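PDB 4QNY: mitogen activated protein kinase, putative from Leishmania donovani, which probably phosphorylates serine and threonine residues of protein substrates as a mitogen-activated protein kinase, and binds an ATP analogue with magnesium. Local coordinates for residues E180-Y185 / K229-Q234; L216-L219 / R223-F226. All coordinates share one frame; numbering follows the deposited sequence.

Contact 1. Residues E180-Y185 / K229-Q234; sequences EYMTDY and KDRVNQ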
ATOM      1  N   GLU A 180       6.416  16.295   2.227  1.00 39.92           N
ATOM      2  CA  GLU A 180       7.694  15.902   1.629  1.00 43.32           C
ATOM      3  C   GLU A 180       7.802  16.036   0.121  1.00 44.14           C
ATOM      4  O   GLU A 180       6.819  16.225  -0.599  1.00 37.84           O
ATOM      5  CB  GLU A 180       8.033  14.460   1.972  1.00 43.46           C
ATOM      6  CG  GLU A 180       8.418  14.271   3.383  1.00 55.22           C
ATOM      7  CD  GLU A 180       9.054  12.920   3.600  1.00 73.31           C
ATOM      8  OE1 GLU A 180       8.838  12.042   2.740  1.00 80.73           O
ATOM      9  OE2 GLU A 180       9.690  12.723   4.660  1.00 81.34           O
ATOM     10  N   TYR A 181       9.038  15.895  -0.339  1.00 51.16           N
ATOM     11  CA  TYR A 181       9.360  16.010  -1.747  1.00 62.66           C
ATOM     12  C   TYR A 181       9.385  14.640  -2.411  1.00 64.69           C
ATOM     13  O   TYR A 181      10.334  13.870  -2.248  1.00 67.07           O
ATOM     14  CB  TYR A 181      10.703  16.716  -1.925  1.00 65.41           C
ATOM     15  N   MET A 182       8.335  14.352  -3.171  1.00 54.32           N
ATOM     16  CA  MET A 182       8.180  13.064  -3.835  1.00 46.90           C
ATOM     17  C   MET A 182       9.264  12.826  -4.887  1.00 40.22           C
ATOM     18  O   MET A 182       9.673  13.748  -5.591  1.00 40.82           O
ATOM     19  CB  MET A 182       6.795  12.975  -4.476  1.00 50.46           C
ATOM     20  CG  MET A 182       6.413  11.588  -4.940  1.00 45.45           C
ATOM     21  SD  MET A 182       4.691  11.493  -5.460  1.00 88.99           S
ATOM     22  CE  MET A 182       4.754  12.395  -7.005  1.00 28.73           C
ATOM     23  N   THR A 183       9.721  11.581  -4.989  1.00 27.74           N
ATOM     24  CA  THR A 183      10.791  11.232  -5.918  1.00 26.99           C
ATOM     25  C   THR A 183      10.251  10.769  -7.269  1.00 24.81           C
ATOM     26  O   THR A 183       9.160  10.205  -7.356  1.00 14.80           O
ATOM     27  CB  THR A 183      11.703  10.130  -5.334  1.00 26.53           C
ATOM     28  OG1 THR A 183      12.706   9.776  -6.296  1.00 16.94           O
ATOM     29  CG2 THR A 183      10.895   8.892  -4.972  1.00 21.73           C
ATOM     30  N   ASP A 184      11.023  11.018  -8.322  1.00 16.89           N
ATOM     31  CA  ASP A 184      10.653  10.601  -9.672  1.00 18.85           C
ATOM     32  C   ASP A 184      11.333   9.294 -10.052  1.00 23.95           C
ATOM     33  O   ASP A 184      11.014   8.689 -11.075  1.00 23.87           O
ATOM     34  CB  ASP A 184      11.013  11.686 -10.689  1.00 29.39           C
ATOM     35  CG  ASP A 184      10.161  12.926 -10.542  1.00 38.13           C
ATOM     36  OD1 ASP A 184       9.018  12.920 -11.041  1.00 54.73           O
ATOM     37  OD2 ASP A 184      10.636  13.905  -9.930  1.00 43.35           O
ATOM     38  N   TYR A 185      12.280   8.867  -9.227  1.00 16.33           N
ATOM     39  CA  TYR A 185      13.002   7.628  -9.473  1.00 23.76           C
ATOM     40  C   TYR A 185      12.246   6.461  -8.852  1.00 26.70           C
ATOM     41  O   TYR A 185      12.640   5.924  -7.818  1.00 27.69           O
ATOM     42  CB  TYR A 185      14.426   7.720  -8.924  1.00 33.41           C
ATOM     43  CG  TYR A 185      15.233   8.830  -9.560  1.00 25.94           C
ATOM     44  CD1 TYR A 185      16.055   8.580 -10.651  1.00 18.95           C
ATOM     45  CD2 TYR A 185      15.159  10.133  -9.081  1.00 24.48           C
ATOM     46  CE1 TYR A 185      16.788   9.593 -11.240  1.00 19.49           C
ATOM     47  CE2 TYR A 185      15.886  11.152  -9.665  1.00 18.28           C
ATOM     48  CZ  TYR A 185      16.699  10.877 -10.742  1.00 19.13           C
ATOM     49  OH  TYR A 185      17.426  11.889 -11.325  1.00 26.67           O
ATOM     50  N   LYS A 229       4.697   7.145 -17.626  1.00 24.07           N
ATOM     51  CA  LYS A 229       6.103   6.758 -17.684  1.00 23.39           C
ATOM     52  C   LYS A 229       6.962   7.727 -16.878  1.00 24.94           C
ATOM     53  O   LYS A 229       8.073   7.395 -16.466  1.00 25.50           O
ATOM     54  CB  LYS A 229       6.588   6.701 -19.134  1.00 22.31           C
ATOM     55  CG  LYS A 229       6.235   5.408 -19.850  1.00 26.98           C
ATOM     56  CD  LYS A 229       5.702   5.670 -21.248  1.00 32.98           C
ATOM     57  CE  LYS A 229       5.602   4.381 -22.048  1.00 32.87           C
ATOM     58  NZ  LYS A 229       4.997   4.603 -23.390  1.00 41.74           N
ATOM     59  N   ASP A 230       6.436   8.927 -16.665  1.00 27.03           N
ATOM     60  CA  ASP A 230       7.092   9.934 -15.840  1.00 24.18           C
ATOM     61  C   ASP A 230       6.030  10.798 -15.169  1.00 17.48           C
ATOM     62  O   ASP A 230       4.836  10.547 -15.328  1.00 22.27           O
ATOM     63  CB  ASP A 230       8.050  10.790 -16.673  1.00 25.08           C
ATOM     64  CG  ASP A 230       7.400  11.349 -17.923  1.00 21.32           C
ATOM     65  OD1 ASP A 230       6.774  12.427 -17.840  1.00 21.02           O
ATOM     66  OD2 ASP A 230       7.519  10.713 -18.993  1.00 19.05           O
ATOM     67  N   ARG A 231       6.464  11.812 -14.424  1.00 15.68           N
ATOM     68  CA  ARG A 231       5.543  12.630 -13.639  1.00 25.34           C
ATOM     69  C   ARG A 231       4.525  13.379 -14.496  1.00 30.34           C
ATOM     70  O   ARG A 231       3.321  13.262 -14.275  1.00 25.74           O
ATOM     71  CB  ARG A 231       6.317  13.629 -12.779  1.00 14.87           C
ATOM     72  CG  ARG A 231       5.422  14.590 -12.011  1.00 35.62           C
ATOM     73  CD  ARG A 231       6.158  15.203 -10.835  1.00 43.83           C
ATOM     74  NE  ARG A 231       6.574  14.185  -9.874  1.00 41.01           N
ATOM     75  CZ  ARG A 231       7.415  14.404  -8.870  1.00 44.65           C
ATOM     76  NH1 ARG A 231       7.738  13.418  -8.046  1.00 52.37           N
ATOM     77  NH2 ARG A 231       7.938  15.610  -8.692  1.00 39.12           N
ATOM     78  N   VAL A 232       5.011  14.152 -15.461  1.00 26.74           N
ATOM     79  CA  VAL A 232       4.128  14.904 -16.347  1.00 23.22           C
ATOM     80  C   VAL A 232       3.228  13.959 -17.135  1.00 19.57           C
ATOM     81  O   VAL A 232       2.030  14.206 -17.285  1.00 29.81           O
ATOM     82  CB  VAL A 232       4.927  15.793 -17.322  1.00 22.92           C
ATOM     83  CG1 VAL A 232       4.003  16.422 -18.358  1.00 22.03           C
ATOM     84  CG2 VAL A 232       5.681  16.866 -16.555  1.00 17.12           C
ATOM     85  N   ASN A 233       3.807  12.865 -17.621  1.00 20.50           N
ATOM     86  CA  ASN A 233       3.049  11.867 -18.364  1.00 23.17           C
ATOM     87  C   ASN A 233       1.987  11.200 -17.494  1.00 31.16           C
ATOM     88  O   ASN A 233       0.935  10.793 -17.988  1.00 28.16           O
ATOM     89  CB  ASN A 233       3.987  10.811 -18.951  1.00 24.38           C
ATOM     90  CG  ASN A 233       3.271   9.846 -19.877  1.00 32.14           C
ATOM     91  OD1 ASN A 233       3.265   8.637 -19.647  1.00 34.03           O
ATOM     92  ND2 ASN A 233       2.658  10.379 -20.927  1.00 32.72           N
ATOM     93  N   GLN A 234       2.267  11.093 -16.198  1.00 26.66           N
ATOM     94  CA  GLN A 234       1.306  10.538 -15.252  1.00 22.10           C
ATOM     95  C   GLN A 234       0.084  11.445 -15.148  1.00 24.03           C
ATOM     96  O   GLN A 234      -1.051  10.970 -15.113  1.00 20.72           O
ATOM     97  CB  GLN A 234       1.947  10.347 -13.875  1.00 14.51           C
ATOM     98  CG  GLN A 234       1.015   9.761 -12.824  1.00 13.95           C
ATOM     99  CD  GLN A 234       0.609   8.333 -13.128  1.00 25.76           C
ATOM    100  OE1 GLN A 234       1.361   7.577 -13.743  1.00 20.11           O
ATOM    101  NE2 GLN A 234      -0.590   7.955 -12.699  1.00 28.04           N
TER
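Arg231 NH1 donates a nearly straight hydrogen bond, 3.1 Å long, to the backbone O of Met182, with an N-H...O angle of 174°. The oxygen lies in the guanidinium plane, at its edge, but the donor stands above the Met182 carbonyl plane and so uses no lone-pair direction. Asp184 comes at the same guanidinium from over one face: its OD1 sits 3.0 Å from Arg231 NE, well out of the plane, so the salt bridge is electrostatic and not a hydrogen bond. The two side chains run roughly at right angles, their flat ends tilted 45° to each other. On the other side of the guanidinium plane lies the methyl of Met182, with CE 3.3 Å from NH1, delivered there by a bend at the last torsion (chi3 72°).

Thr183, Asp184 and Tyr185 form the Thr-X-Tyr motif of the MAP kinase activation loop, modelled here without phosphates. Thr183 OG1 accepts from Tyr185 N in an ST turn, while Arg192 and Arg189 bind the backbone O atoms of Thr183 and Asp184. Arg231 is the first residue of helix 231-242, the helix conventionally called G. Just before it, Asp230 is the N-cap, its OD1 receiving Asn233 N at 3.0 Å, and Asn233 OD1 in turn takes Lys229 N on a lone pair in its carbonyl plane.

Contact 2. Residues L216-L219 / R223-F226; sequences LGEL and RPLF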
ATOM      1  N   LEU A 216     -10.085  -0.362  -7.574  1.00 15.07           N
ATOM      2  CA  LEU A 216     -11.473  -0.628  -7.942  1.00 23.68           C
ATOM      3  C   LEU A 216     -11.639  -0.647  -9.459  1.00 20.45           C
ATOM      4  O   LEU A 216     -12.378  -1.468 -10.001  1.00 17.55           O
ATOM      5  CB  LEU A 216     -12.406   0.413  -7.320  1.00 28.61           C
ATOM      6  CG  LEU A 216     -13.882   0.353  -7.726  1.00 22.12           C
ATOM      7  CD1 LEU A 216     -14.475  -1.010  -7.410  1.00 16.70           C
ATOM      8  CD2 LEU A 216     -14.677   1.453  -7.040  1.00 16.07           C
ATOM      9  N   GLY A 217     -10.939   0.258 -10.137  1.00 20.36           N
ATOM     10  CA  GLY A 217     -10.995   0.340 -11.585  1.00 20.90           C
ATOM     11  C   GLY A 217     -10.479  -0.916 -12.258  1.00 22.58           C
ATOM     12  O   GLY A 217     -10.963  -1.308 -13.320  1.00 17.62           O
ATOM     13  N   GLU A 218      -9.494  -1.551 -11.634  1.00 16.54           N
ATOM     14  CA  GLU A 218      -8.912  -2.771 -12.176  1.00 27.11           C
ATOM     15  C   GLU A 218      -9.745  -4.000 -11.821  1.00 17.65           C
ATOM     16  O   GLU A 218      -9.880  -4.920 -12.627  1.00 18.47           O
ATOM     17  CB  GLU A 218      -7.477  -2.947 -11.677  1.00 16.71           C
ATOM     18  CG  GLU A 218      -6.521  -1.873 -12.164  1.00 27.72           C
ATOM     19  CD  GLU A 218      -5.102  -2.094 -11.684  1.00 32.79           C
ATOM     20  OE1 GLU A 218      -4.622  -3.244 -11.754  1.00 22.55           O
ATOM     21  OE2 GLU A 218      -4.468  -1.117 -11.235  1.00 33.89           O
ATOM     22  N   LEU A 219     -10.299  -4.008 -10.611  1.00 17.29           N
ATOM     23  CA  LEU A 219     -11.150  -5.106 -10.160  1.00 24.91           C
ATOM     24  C   LEU A 219     -12.412  -5.212 -11.010  1.00 27.93           C
ATOM     25  O   LEU A 219     -12.930  -6.306 -11.239  1.00 28.51           O
ATOM     26  CB  LEU A 219     -11.525  -4.926  -8.687  1.00 17.40           C
ATOM     27  CG  LEU A 219     -10.417  -5.161  -7.657  1.00 23.87           C
ATOM     28  CD1 LEU A 219     -10.858  -4.696  -6.279  1.00 16.64           C
ATOM     29  CD2 LEU A 219     -10.011  -6.628  -7.624  1.00 20.30           C
ATOM     30  N   ARG A 223      -6.944  -3.152 -16.938  1.00 19.78           N
ATOM     31  CA  ARG A 223      -5.542  -2.944 -16.598  1.00 21.34           C
ATOM     32  C   ARG A 223      -5.418  -1.607 -15.864  1.00 21.13           C
ATOM     33  O   ARG A 223      -6.373  -0.828 -15.866  1.00 29.47           O
ATOM     34  CB  ARG A 223      -4.677  -2.973 -17.864  1.00 30.21           C
ATOM     35  CG  ARG A 223      -4.318  -4.374 -18.339  1.00 41.05           C
ATOM     36  CD  ARG A 223      -3.213  -4.980 -17.484  1.00 42.19           C
ATOM     37  NE  ARG A 223      -1.953  -4.256 -17.633  1.00 41.69           N
ATOM     38  CZ  ARG A 223      -0.845  -4.532 -16.953  1.00 41.15           C
ATOM     39  NH1 ARG A 223      -0.833  -5.519 -16.068  1.00 37.84           N
ATOM     40  NH2 ARG A 223       0.255  -3.818 -17.157  1.00 38.96           N
ATOM     41  N   PRO A 224      -4.266  -1.346 -15.211  1.00 27.51           N
ATOM     42  CA  PRO A 224      -4.053  -0.058 -14.535  1.00 17.09           C
ATOM     43  C   PRO A 224      -4.464   1.147 -15.383  1.00 16.85           C
ATOM     44  O   PRO A 224      -3.992   1.311 -16.509  1.00 17.98           O
ATOM     45  CB  PRO A 224      -2.548  -0.058 -14.274  1.00 20.71           C
ATOM     46  CG  PRO A 224      -2.237  -1.493 -14.038  1.00 22.75           C
ATOM     47  CD  PRO A 224      -3.153  -2.281 -14.949  1.00 24.69           C
ATOM     48  N   LEU A 225      -5.348   1.971 -14.831  1.00 16.34           N
ATOM     49  CA  LEU A 225      -5.981   3.052 -15.578  1.00 18.48           C
ATOM     50  C   LEU A 225      -5.010   4.160 -15.975  1.00 20.79           C
ATOM     51  O   LEU A 225      -5.114   4.722 -17.065  1.00 28.26           O
ATOM     52  CB  LEU A 225      -7.128   3.651 -14.760  1.00 28.10           C
ATOM     53  CG  LEU A 225      -8.129   2.672 -14.140  1.00 27.03           C
ATOM     54  CD1 LEU A 225      -9.187   3.422 -13.345  1.00 19.32           C
ATOM     55  CD2 LEU A 225      -8.772   1.802 -15.206  1.00 25.33           C
ATOM     56  N   PHE A 226      -4.069   4.475 -15.089  1.00 22.29           N
ATOM     57  CA  PHE A 226      -3.172   5.604 -15.308  1.00 20.07           C
ATOM     58  C   PHE A 226      -1.713   5.165 -15.383  1.00 17.19           C
ATOM     59  O   PHE A 226      -0.978   5.260 -14.400  1.00 15.25           O
ATOM     60  CB  PHE A 226      -3.351   6.640 -14.196  1.00 24.37           C
ATOM     61  CG  PHE A 226      -4.781   6.830 -13.773  1.00 23.40           C
ATOM     62  CD1 PHE A 226      -5.703   7.406 -14.632  1.00 24.61           C
ATOM     63  CD2 PHE A 226      -5.203   6.434 -12.513  1.00 20.19           C
ATOM     64  CE1 PHE A 226      -7.019   7.582 -14.246  1.00 26.05           C
ATOM     65  CE2 PHE A 226      -6.518   6.608 -12.120  1.00 14.16           C
ATOM     66  CZ  PHE A 226      -7.427   7.182 -12.986  1.00 16.35           C
TER
HETATM   67  O   HOH W   1      -5.472   1.434 -11.744  1.00 14.72           O
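After helix 206-219 the chain doubles back, so that residues 223-226 run alongside the last turn of the helix with CA atoms 5.6 Å apart at Glu218 and Arg223 and 7.0 Å apart at Gly217 and Leu225; no direct hydrogen bond joins the two segments. Glu218 buries the largest area, and it does so chiefly against Pro224. The glutamate leaves the helix with CG anti to its carbonyl carbon (chi1 -65°) and stays extended beyond it, which carries the carboxylate across to the proline. There OE2 comes within 3.5 Å of Pro224 CA, and OE1 lies 3.6 Å from Pro224 CD, so both oxygens rest against the pyrrolidine ring. Further back along the side chain, Glu218 CG packs 3.8 Å from Arg223 O.

The carboxylate is buried, and OE2 is held by two partners: the hydroxyl of Tyr191, and a water that donates to it at 2.8 Å. That water accepts in turn from Leu225 N at 3.1 Å, bridging the helix to the returning chain. In kinase terms this is the end of helix F in the C-terminal lobe and the start of the linker to helix G, and Tyr191 belongs to the segment that leads from the activation loop into the Ala-Pro-Glu motif. Pro224 also touches Trp190 and Tyr191, joining the linker to that segment.

At Gly217 the helix presents bare backbone, and Leu225 CD1 lies 4.0 Å from its CA. At the base of the same side chain, Leu225 CB sits over the centre of one face of the Phe226 ring, which also meets the indole of Trp210 with the ring planes about 25° apart. The same Pro224 CD also lies over the rim of one face of the Arg223 guanidinium.

Both contacts lie in the C-terminal lobe of the kinase, their centres about 19 Å apart. Along the chain, contact 2 is nested inside contact 1: first the activation loop 180-185, then the end of helix 206-219, the linker 223-226, and finally 229-234 at the start of helix 231-242. The loop between the two helices thus contributes to both, with 223-226 in contact 2 and 229-230 in contact 1, and the two touch directly where Gln234 NE2 probably donates to Phe226 O at 3.2 Å. Residues 189-192 connect them again: Trp190 borders both Pro224 and Gln234, and Arg189, which also reaches 180-185, touches Gln234. The Thr-X-Tyr segment is therefore tied to helices F and G.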